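Local coordinates for nucleoprotein (Schmallenberg virus, PDB 4JNG) that encapsidates the viral genomic RNA, shielding it from nucleases and forming the helical nucleocapsid that serves as template for transcription and replication, at residues 122-127 against 140-145; 162-167 against 203-208. All coordinates share one frame; numbering follows the deposited sequence.

Contact 1: 122-127 against 140-145. With nucleotides of chain A.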
loop_
_atom_site.group_PDB
_atom_site.type_symbol
_atom_site.label_atom_id
_atom_site.label_comp_id
_atom_site.label_asym_id
_atom_site.label_seq_id
_atom_site.Cartn_x
_atom_site.Cartn_y
_atom_site.Cartn_z
ATOM N N ILE B 122 20.798 -29.303 0.937
ATOM C CA ILE B 122 19.502 -28.606 1.066
ATOM C C ILE B 122 19.470 -27.516 2.139
ATOM O O ILE B 122 19.856 -27.734 3.293
ATOM C CB ILE B 122 18.359 -29.614 1.298
ATOM C CG1 ILE B 122 18.279 -30.572 0.109
ATOM C CG2 ILE B 122 17.019 -28.904 1.486
ATOM C CD1 ILE B 122 17.454 -31.806 0.375
ATOM N N VAL B 123 18.965 -26.349 1.737
ATOM C CA VAL B 123 18.910 -25.170 2.577
ATOM C C VAL B 123 17.453 -24.759 2.788
ATOM O O VAL B 123 16.701 -24.622 1.834
ATOM C CB VAL B 123 19.694 -24.016 1.926
ATOM C CG1 VAL B 123 19.788 -22.841 2.872
ATOM C CG2 VAL B 123 21.098 -24.476 1.542
ATOM N N MET B 124 17.059 -24.579 4.042
ATOM C CA MET B 124 15.710 -24.108 4.379
ATOM C C MET B 124 15.841 -22.690 4.923
ATOM O O MET B 124 16.033 -22.498 6.125
ATOM C CB MET B 124 15.058 -25.034 5.410
ATOM C CG MET B 124 13.562 -24.817 5.648
ATOM S SD MET B 124 12.485 -25.160 4.233
ATOM C CE MET B 124 13.075 -26.776 3.726
ATOM N N PRO B 125 15.760 -21.686 4.035
ATOM C CA PRO B 125 15.763 -20.308 4.503
ATOM C C PRO B 125 14.414 -19.961 5.103
ATOM O O PRO B 125 13.500 -19.570 4.392
ATOM C CB PRO B 125 16.027 -19.495 3.230
ATOM C CG PRO B 125 16.151 -20.464 2.115
ATOM C CD PRO B 125 15.566 -21.752 2.583
ATOM N N LEU B 126 14.313 -20.122 6.413
ATOM C CA LEU B 126 13.061 -19.972 7.162
ATOM C C LEU B 126 13.331 -20.600 8.519
ATOM O O LEU B 126 12.970 -20.053 9.561
ATOM C CB LEU B 126 11.882 -20.681 6.476
ATOM C CG LEU B 126 10.965 -19.823 5.609
ATOM C CD1 LEU B 126 10.435 -20.584 4.403
ATOM C CD2 LEU B 126 9.814 -19.288 6.444
ATOM N N ALA B 127 13.953 -21.775 8.471
ATOM C CA ALA B 127 14.499 -22.431 9.642
ATOM C C ALA B 127 15.719 -21.677 10.136
ATOM O O ALA B 127 15.852 -21.430 11.334
ATOM C CB ALA B 127 14.881 -23.872 9.307
ATOM N N MET B 140 12.636 -30.995 12.756
ATOM C CA MET B 140 12.476 -29.591 13.142
ATOM C C MET B 140 12.833 -28.660 11.990
ATOM O O MET B 140 12.084 -27.721 11.682
ATOM C CB MET B 140 13.337 -29.251 14.361
ATOM C CG MET B 140 12.948 -27.918 14.979
ATOM S SD MET B 140 13.791 -27.519 16.517
ATOM C CE MET B 140 13.586 -25.745 16.478
ATOM N N TYR B 141 13.977 -28.935 11.365
ATOM C CA TYR B 141 14.513 -28.128 10.273
ATOM C C TYR B 141 13.601 -28.125 9.050
ATOM O O TYR B 141 13.351 -27.080 8.459
ATOM C CB TYR B 141 15.904 -28.647 9.873
ATOM C CG TYR B 141 16.637 -27.772 8.881
ATOM C CD1 TYR B 141 17.245 -26.592 9.286
ATOM C CD2 TYR B 141 16.729 -28.127 7.538
ATOM C CE1 TYR B 141 17.917 -25.784 8.387
ATOM C CE2 TYR B 141 17.407 -27.327 6.630
ATOM C CZ TYR B 141 17.998 -26.156 7.062
ATOM O OH TYR B 141 18.668 -25.355 6.159
ATOM N N LEU B 142 13.124 -29.300 8.660
ATOM C CA LEU B 142 12.237 -29.403 7.512
ATOM C C LEU B 142 10.823 -28.997 7.892
ATOM O O LEU B 142 10.048 -28.589 7.032
ATOM C CB LEU B 142 12.232 -30.820 6.949
ATOM C CG LEU B 142 13.554 -31.336 6.388
ATOM C CD1 LEU B 142 13.391 -32.804 6.055
ATOM C CD2 LEU B 142 13.997 -30.556 5.160
ATOM N N GLY B 143 10.500 -29.103 9.178
ATOM C CA GLY B 143 9.215 -28.632 9.706
ATOM C C GLY B 143 8.939 -27.158 9.463
ATOM O O GLY B 143 7.789 -26.719 9.551
ATOM N N PHE B 144 9.985 -26.395 9.163
ATOM C CA PHE B 144 9.856 -24.980 8.815
ATOM C C PHE B 144 9.344 -24.744 7.389
ATOM O O PHE B 144 8.976 -23.618 7.048
ATOM C CB PHE B 144 11.205 -24.263 8.985
ATOM C CG PHE B 144 11.469 -23.778 10.384
ATOM C CD1 PHE B 144 10.892 -22.598 10.845
ATOM C CD2 PHE B 144 12.308 -24.483 11.237
ATOM C CE1 PHE B 144 11.136 -22.142 12.128
ATOM C CE2 PHE B 144 12.553 -24.030 12.525
ATOM C CZ PHE B 144 11.964 -22.858 12.971
ATOM N N ALA B 145 9.327 -25.780 6.551
ATOM C CA ALA B 145 8.894 -25.612 5.164
ATOM C C ALA B 145 7.415 -25.222 5.074
ATOM O O ALA B 145 6.593 -25.725 5.838
ATOM C CB ALA B 145 9.140 -26.880 4.370
ATOM P P U A 29 12.010 -12.768 5.638
ATOM O OP1 U A 29 13.221 -12.000 6.022
ATOM O OP2 U A 29 11.092 -12.224 4.605
ATOM O "O5'" U A 29 12.431 -14.234 5.181
ATOM C "C5'" U A 29 13.504 -14.941 5.829
ATOM C "C4'" U A 29 14.191 -15.842 4.834
ATOM O "O4'" U A 29 13.224 -16.798 4.312
ATOM C "C3'" U A 29 14.789 -15.137 3.618
ATOM O "O3'" U A 29 16.029 -15.736 3.245
ATOM C "C2'" U A 29 13.721 -15.353 2.551
ATOM O "O2'" U A 29 14.159 -15.256 1.213
ATOM C "C1'" U A 29 13.245 -16.761 2.901
ATOM N N1 U A 29 11.908 -17.105 2.393
ATOM C C2 U A 29 11.712 -18.385 1.904
ATOM O O2 U A 29 12.586 -19.234 1.898
ATOM N N3 U A 29 10.449 -18.632 1.427
ATOM C C4 U A 29 9.386 -17.756 1.385
ATOM O O4 U A 29 8.308 -18.131 0.921
ATOM C C5 U A 29 9.669 -16.452 1.901
ATOM C C6 U A 29 10.889 -16.178 2.377
ATOM P P U A 30 17.387 -14.869 3.168
ATOM O OP1 U A 30 17.163 -13.570 3.850
ATOM O OP2 U A 30 17.859 -14.895 1.759
ATOM O "O5'" U A 30 18.399 -15.714 4.063
ATOM C "C5'" U A 30 18.160 -17.112 4.262
ATOM C "C4'" U A 30 19.363 -17.828 4.831
ATOM O "O4'" U A 30 19.428 -19.151 4.225
ATOM C "C3'" U A 30 20.736 -17.204 4.598
ATOM O "O3'" U A 30 21.111 -16.338 5.670
ATOM C "C2'" U A 30 21.642 -18.430 4.572
ATOM O "O2'" U A 30 21.972 -18.907 5.860
ATOM C "C1'" U A 30 20.760 -19.442 3.847
ATOM N N1 U A 30 20.862 -19.368 2.381
ATOM C C2 U A 30 21.847 -20.122 1.772
ATOM O O2 U A 30 22.609 -20.842 2.394
ATOM N N3 U A 30 21.894 -20.013 0.406
ATOM C C4 U A 30 21.087 -19.238 -0.399
ATOM O O4 U A 30 21.261 -19.246 -1.618
ATOM C C5 U A 30 20.101 -18.478 0.306
ATOM C C6 U A 30 20.023 -18.567 1.639
ATOM P P U A 28 6.987 -11.137 4.728
ATOM O OP1 U A 28 7.682 -9.843 4.941
ATOM O OP2 U A 28 6.882 -11.689 3.355
ATOM O "O5'" U A 28 7.680 -12.213 5.680
ATOM C "C5'" U A 28 8.224 -11.825 6.955
ATOM C "C4'" U A 28 8.848 -13.010 7.652
ATOM O "O4'" U A 28 7.842 -14.019 7.911
ATOM C "C3'" U A 28 9.921 -13.742 6.863
ATOM O "O3'" U A 28 11.163 -13.056 6.961
ATOM C "C2'" U A 28 9.918 -15.127 7.502
ATOM O "O2'" U A 28 10.766 -15.255 8.625
ATOM C "C1'" U A 28 8.440 -15.304 7.869
ATOM N N1 U A 28 7.698 -16.126 6.902
ATOM C C2 U A 28 7.365 -17.414 7.271
ATOM O O2 U A 28 7.659 -17.891 8.355
ATOM N N3 U A 28 6.671 -18.125 6.324
ATOM C C4 U A 28 6.286 -17.692 5.073
ATOM O O4 U A 28 5.663 -18.454 4.332
ATOM C C5 U A 28 6.668 -16.349 4.764
ATOM C C6 U A 28 7.348 -15.631 5.666
#
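M124 and A127 pack on Y141 and F144 in a buried, mainly apolar contact. It joins the loop after helix 112-121 to helix 138-142 and the type I turn from L142 to A145. One polar bond crosses it. M124 N donates to Y141 OH over 2.8 Å, and the bond is nearly straight at 170°. Y141 CG lies anti to the backbone N (chi1 -172°), which sends the ring out to the loop. M124 CB packs against Y141 CE2 at 3.5 Å. Beyond CB the methionine bends at chi2 and chi3, so that SD lies 3.8 Å from A145 CB and CE turns toward L142 CD2. A127 CA sits over one face of the F144 ring in a CH-pi contact, 3.6 Å from its centroid. A127 CB touches both aromatic side chains, at 3.3 Å from F144 CD2 and 3.6 Å from Y141 CD1. I122 O is hydrogen-bonded to W134 NE1. The loop's other side meets RNA of chain A: V123 CG1 and P125 CB touch U30, and L126 CD1 lies 3.6 Å from N3 of U29. The arrangement is that of a loop packed against bound RNA on one side and the buried interior of the nucleoprotein on the other.

Contact 2: 162-167 against 203-208. With nucleotides of chain A.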
loop_
_atom_site.group_PDB
_atom_site.type_symbol
_atom_site.label_atom_id
_atom_site.label_comp_id
_atom_site.label_asym_id
_atom_site.label_seq_id
_atom_site.Cartn_x
_atom_site.Cartn_y
_atom_site.Cartn_z
ATOM N N ILE B 162 5.882 -24.296 15.799
ATOM C CA ILE B 162 6.621 -23.229 15.102
ATOM C C ILE B 162 5.707 -22.036 14.793
ATOM O O ILE B 162 6.145 -20.883 14.815
ATOM C CB ILE B 162 7.257 -23.733 13.789
ATOM C CG1 ILE B 162 8.484 -24.610 14.088
ATOM C CG2 ILE B 162 7.682 -22.560 12.902
ATOM C CD1 ILE B 162 8.997 -25.400 12.896
ATOM N N GLU B 163 4.446 -22.321 14.488
ATOM C CA GLU B 163 3.486 -21.272 14.169
ATOM C C GLU B 163 2.994 -20.584 15.439
ATOM O O GLU B 163 2.847 -19.361 15.465
ATOM C CB GLU B 163 2.317 -21.838 13.373
ATOM C CG GLU B 163 1.875 -20.934 12.237
ATOM C CD GLU B 163 1.673 -21.692 10.938
ATOM O OE1 GLU B 163 2.623 -21.743 10.129
ATOM O OE2 GLU B 163 0.571 -22.241 10.733
ATOM N N MET B 164 2.747 -21.369 16.488
ATOM C CA MET B 164 2.402 -20.810 17.793
ATOM C C MET B 164 3.467 -19.800 18.201
ATOM O O MET B 164 3.154 -18.642 18.473
ATOM C CB MET B 164 2.268 -21.907 18.859
ATOM C CG MET B 164 0.920 -22.611 18.859
ATOM S SD MET B 164 0.812 -23.931 20.085
ATOM C CE MET B 164 -0.884 -24.460 19.870
ATOM N N HIS B 165 4.725 -20.240 18.207
ATOM C CA HIS B 165 5.853 -19.364 18.528
ATOM C C HIS B 165 5.918 -18.125 17.632
ATOM O O HIS B 165 6.357 -17.068 18.081
ATOM C CB HIS B 165 7.183 -20.131 18.459
ATOM C CG HIS B 165 7.398 -21.066 19.610
ATOM N ND1 HIS B 165 7.594 -20.622 20.900
ATOM C CD2 HIS B 165 7.449 -22.419 19.666
ATOM C CE1 HIS B 165 7.755 -21.661 21.702
ATOM N NE2 HIS B 165 7.673 -22.763 20.977
ATOM N N ARG B 166 5.499 -18.248 16.374
ATOM C CA ARG B 166 5.489 -17.090 15.476
ATOM C C ARG B 166 4.459 -16.040 15.910
ATOM O O ARG B 166 4.694 -14.849 15.747
ATOM C CB ARG B 166 5.238 -17.500 14.025
ATOM C CG ARG B 166 6.480 -17.974 13.278
ATOM C CD ARG B 166 6.279 -17.869 11.775
ATOM N NE ARG B 166 5.109 -18.623 11.319
ATOM C CZ ARG B 166 4.653 -18.634 10.065
ATOM N NH1 ARG B 166 5.248 -17.924 9.119
ATOM N NH2 ARG B 166 3.581 -19.340 9.750
ATOM N N VAL B 167 3.329 -16.482 16.456
ATOM C CA VAL B 167 2.319 -15.563 16.987
ATOM C C VAL B 167 2.826 -14.910 18.278
ATOM O O VAL B 167 2.586 -13.724 18.525
ATOM C CB VAL B 167 0.983 -16.297 17.260
ATOM C CG1 VAL B 167 -0.004 -15.401 18.006
ATOM C CG2 VAL B 167 0.373 -16.796 15.956
ATOM N N ALA B 203 5.819 -31.028 24.662
ATOM C CA ALA B 203 7.222 -31.416 24.531
ATOM C C ALA B 203 7.869 -30.721 23.332
ATOM O O ALA B 203 8.868 -30.028 23.488
ATOM C CB ALA B 203 7.353 -32.927 24.409
ATOM N N ALA B 204 7.283 -30.889 22.148
ATOM C CA ALA B 204 7.804 -30.263 20.922
ATOM C C ALA B 204 7.766 -28.726 20.975
ATOM O O ALA B 204 8.662 -28.060 20.442
ATOM C CB ALA B 204 7.047 -30.767 19.702
ATOM N N PHE B 205 6.730 -28.172 21.605
ATOM C CA PHE B 205 6.654 -26.731 21.863
ATOM C C PHE B 205 7.884 -26.273 22.653
ATOM O O PHE B 205 8.474 -25.229 22.354
ATOM C CB PHE B 205 5.372 -26.402 22.641
ATOM C CG PHE B 205 5.182 -24.931 22.916
ATOM C CD1 PHE B 205 4.737 -24.073 21.915
ATOM C CD2 PHE B 205 5.438 -24.402 24.177
ATOM C CE1 PHE B 205 4.561 -22.722 22.161
ATOM C CE2 PHE B 205 5.259 -23.049 24.430
ATOM C CZ PHE B 205 4.822 -22.208 23.420
ATOM N N ASN B 206 8.250 -27.074 23.657
ATOM C CA ASN B 206 9.442 -26.857 24.475
ATOM C C ASN B 206 10.732 -26.963 23.653
ATOM O O ASN B 206 11.627 -26.123 23.784
ATOM C CB ASN B 206 9.461 -27.870 25.632
ATOM C CG ASN B 206 10.529 -27.567 26.666
ATOM O OD1 ASN B 206 10.632 -26.443 27.158
ATOM N ND2 ASN B 206 11.324 -28.575 27.014
ATOM N N SER B 207 10.816 -27.986 22.803
ATOM C CA SER B 207 11.980 -28.176 21.921
ATOM C C SER B 207 12.257 -26.942 21.062
ATOM O O SER B 207 13.382 -26.442 21.034
ATOM C CB SER B 207 11.788 -29.403 21.024
ATOM O OG SER B 207 12.096 -30.595 21.727
ATOM N N VAL B 208 11.222 -26.450 20.383
ATOM C CA VAL B 208 11.330 -25.227 19.578
ATOM C C VAL B 208 11.492 -24.016 20.482
ATOM O O VAL B 208 12.125 -23.034 20.100
ATOM C CB VAL B 208 10.096 -25.009 18.670
ATOM C CG1 VAL B 208 10.216 -23.704 17.885
ATOM C CG2 VAL B 208 9.937 -26.177 17.713
ATOM P P U A 28 6.987 -11.137 4.728
ATOM O OP1 U A 28 7.682 -9.843 4.941
ATOM O OP2 U A 28 6.882 -11.689 3.355
ATOM O "O5'" U A 28 7.680 -12.213 5.680
ATOM C "C5'" U A 28 8.224 -11.825 6.955
ATOM C "C4'" U A 28 8.848 -13.010 7.652
ATOM O "O4'" U A 28 7.842 -14.019 7.911
ATOM C "C3'" U A 28 9.921 -13.742 6.863
ATOM O "O3'" U A 28 11.163 -13.056 6.961
ATOM C "C2'" U A 28 9.918 -15.127 7.502
ATOM O "O2'" U A 28 10.766 -15.255 8.625
ATOM C "C1'" U A 28 8.440 -15.304 7.869
ATOM N N1 U A 28 7.698 -16.126 6.902
ATOM C C2 U A 28 7.365 -17.414 7.271
ATOM O O2 U A 28 7.659 -17.891 8.355
ATOM N N3 U A 28 6.671 -18.125 6.324
ATOM C C4 U A 28 6.286 -17.692 5.073
ATOM O O4 U A 28 5.663 -18.454 4.332
ATOM C C5 U A 28 6.668 -16.349 4.764
ATOM C C6 U A 28 7.348 -15.631 5.666
ATOM P P U A 27 2.602 -11.921 1.510
ATOM O OP1 U A 27 3.228 -10.974 0.554
ATOM O OP2 U A 27 2.736 -13.383 1.277
ATOM O "O5'" U A 27 3.167 -11.568 2.963
ATOM C "C5'" U A 27 2.335 -11.602 4.143
ATOM C "C4'" U A 27 3.148 -11.651 5.426
ATOM O "O4'" U A 27 2.495 -12.568 6.352
ATOM C "C3'" U A 27 4.609 -12.106 5.338
ATOM O "O3'" U A 27 5.503 -10.997 5.330
ATOM C "C2'" U A 27 4.795 -12.909 6.623
ATOM O "O2'" U A 27 5.096 -12.113 7.753
ATOM C "C1'" U A 27 3.418 -13.543 6.793
ATOM N N1 U A 27 3.213 -14.774 6.009
ATOM C C2 U A 27 3.266 -15.984 6.677
ATOM O O2 U A 27 3.484 -16.072 7.870
ATOM N N3 U A 27 3.062 -17.088 5.888
ATOM C C4 U A 27 2.814 -17.111 4.532
ATOM O O4 U A 27 2.649 -18.191 3.964
ATOM C C5 U A 27 2.776 -15.823 3.915
ATOM C C6 U A 27 2.970 -14.727 4.654
#
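H165, F205 and V208 carry this contact between two helices whose short segments cross at -58°, their axes 9.9 Å apart at the closest. H165 reaches across and meets F205 in two ways. Its ring lies on the F205 ring as an offset stack, with centroids 4.1 Å apart and planes at 11°. H165 NE2 also donates to F205 O over 2.9 Å, with that oxygen close to the imidazole plane. A single residue thus offers both a ring face and a backbone acceptor, and together they fix the tilt and rotation of the imidazole. F205 CG stands anti to the backbone N (chi1 -178°), which swings the phenyl ring against one face of the imidazole. V208 comes in next to the bond: its CG1 is 3.5 Å from H165 CD2, and its CG2 packs on I162 CG1. M164 CB lies at the edge of the F205 ring, and M164 SD makes an oblique Met-aromatic contact with it, 5.2 Å from the centroid. R166, an RNA-binding residue, turns elsewhere: its NH1 approaches O2 of U27 of chain A, while NH2 forms a salt bridge with E163 OE1 through a weak, bent hydrogen bond. Helix 198-209 packs against helix 158-168, with V161 touching both F205 and V208. Helix 177-181 meets E163, M164 and V167, and R223 and Q227 of a second subunit pack on M164 and F205.

How the contacts relate
The contacts follow one another along the chain; neither nests in nor crosses the other. From the N terminus, contact 1 closes a short loop, with 12 residues between its segments. The chain then enters helix 158-168, where contact 2 opens. Contact 2 closes a longer excursion of 35 residues, which includes helices 177-181 and 190-196, on reaching helix 198-209. Their centres are about 14 Å apart, and they touch. F144 CE1 of contact 1 packs on I162 CG2 of contact 2 at 3.6 Å, and M140 CE meets V208 CA. Helix 138-142 and the turn carrying F144 thereby link the loop after helix 112-121 to the pair 158-168 and 198-209. Both contacts reach the RNA.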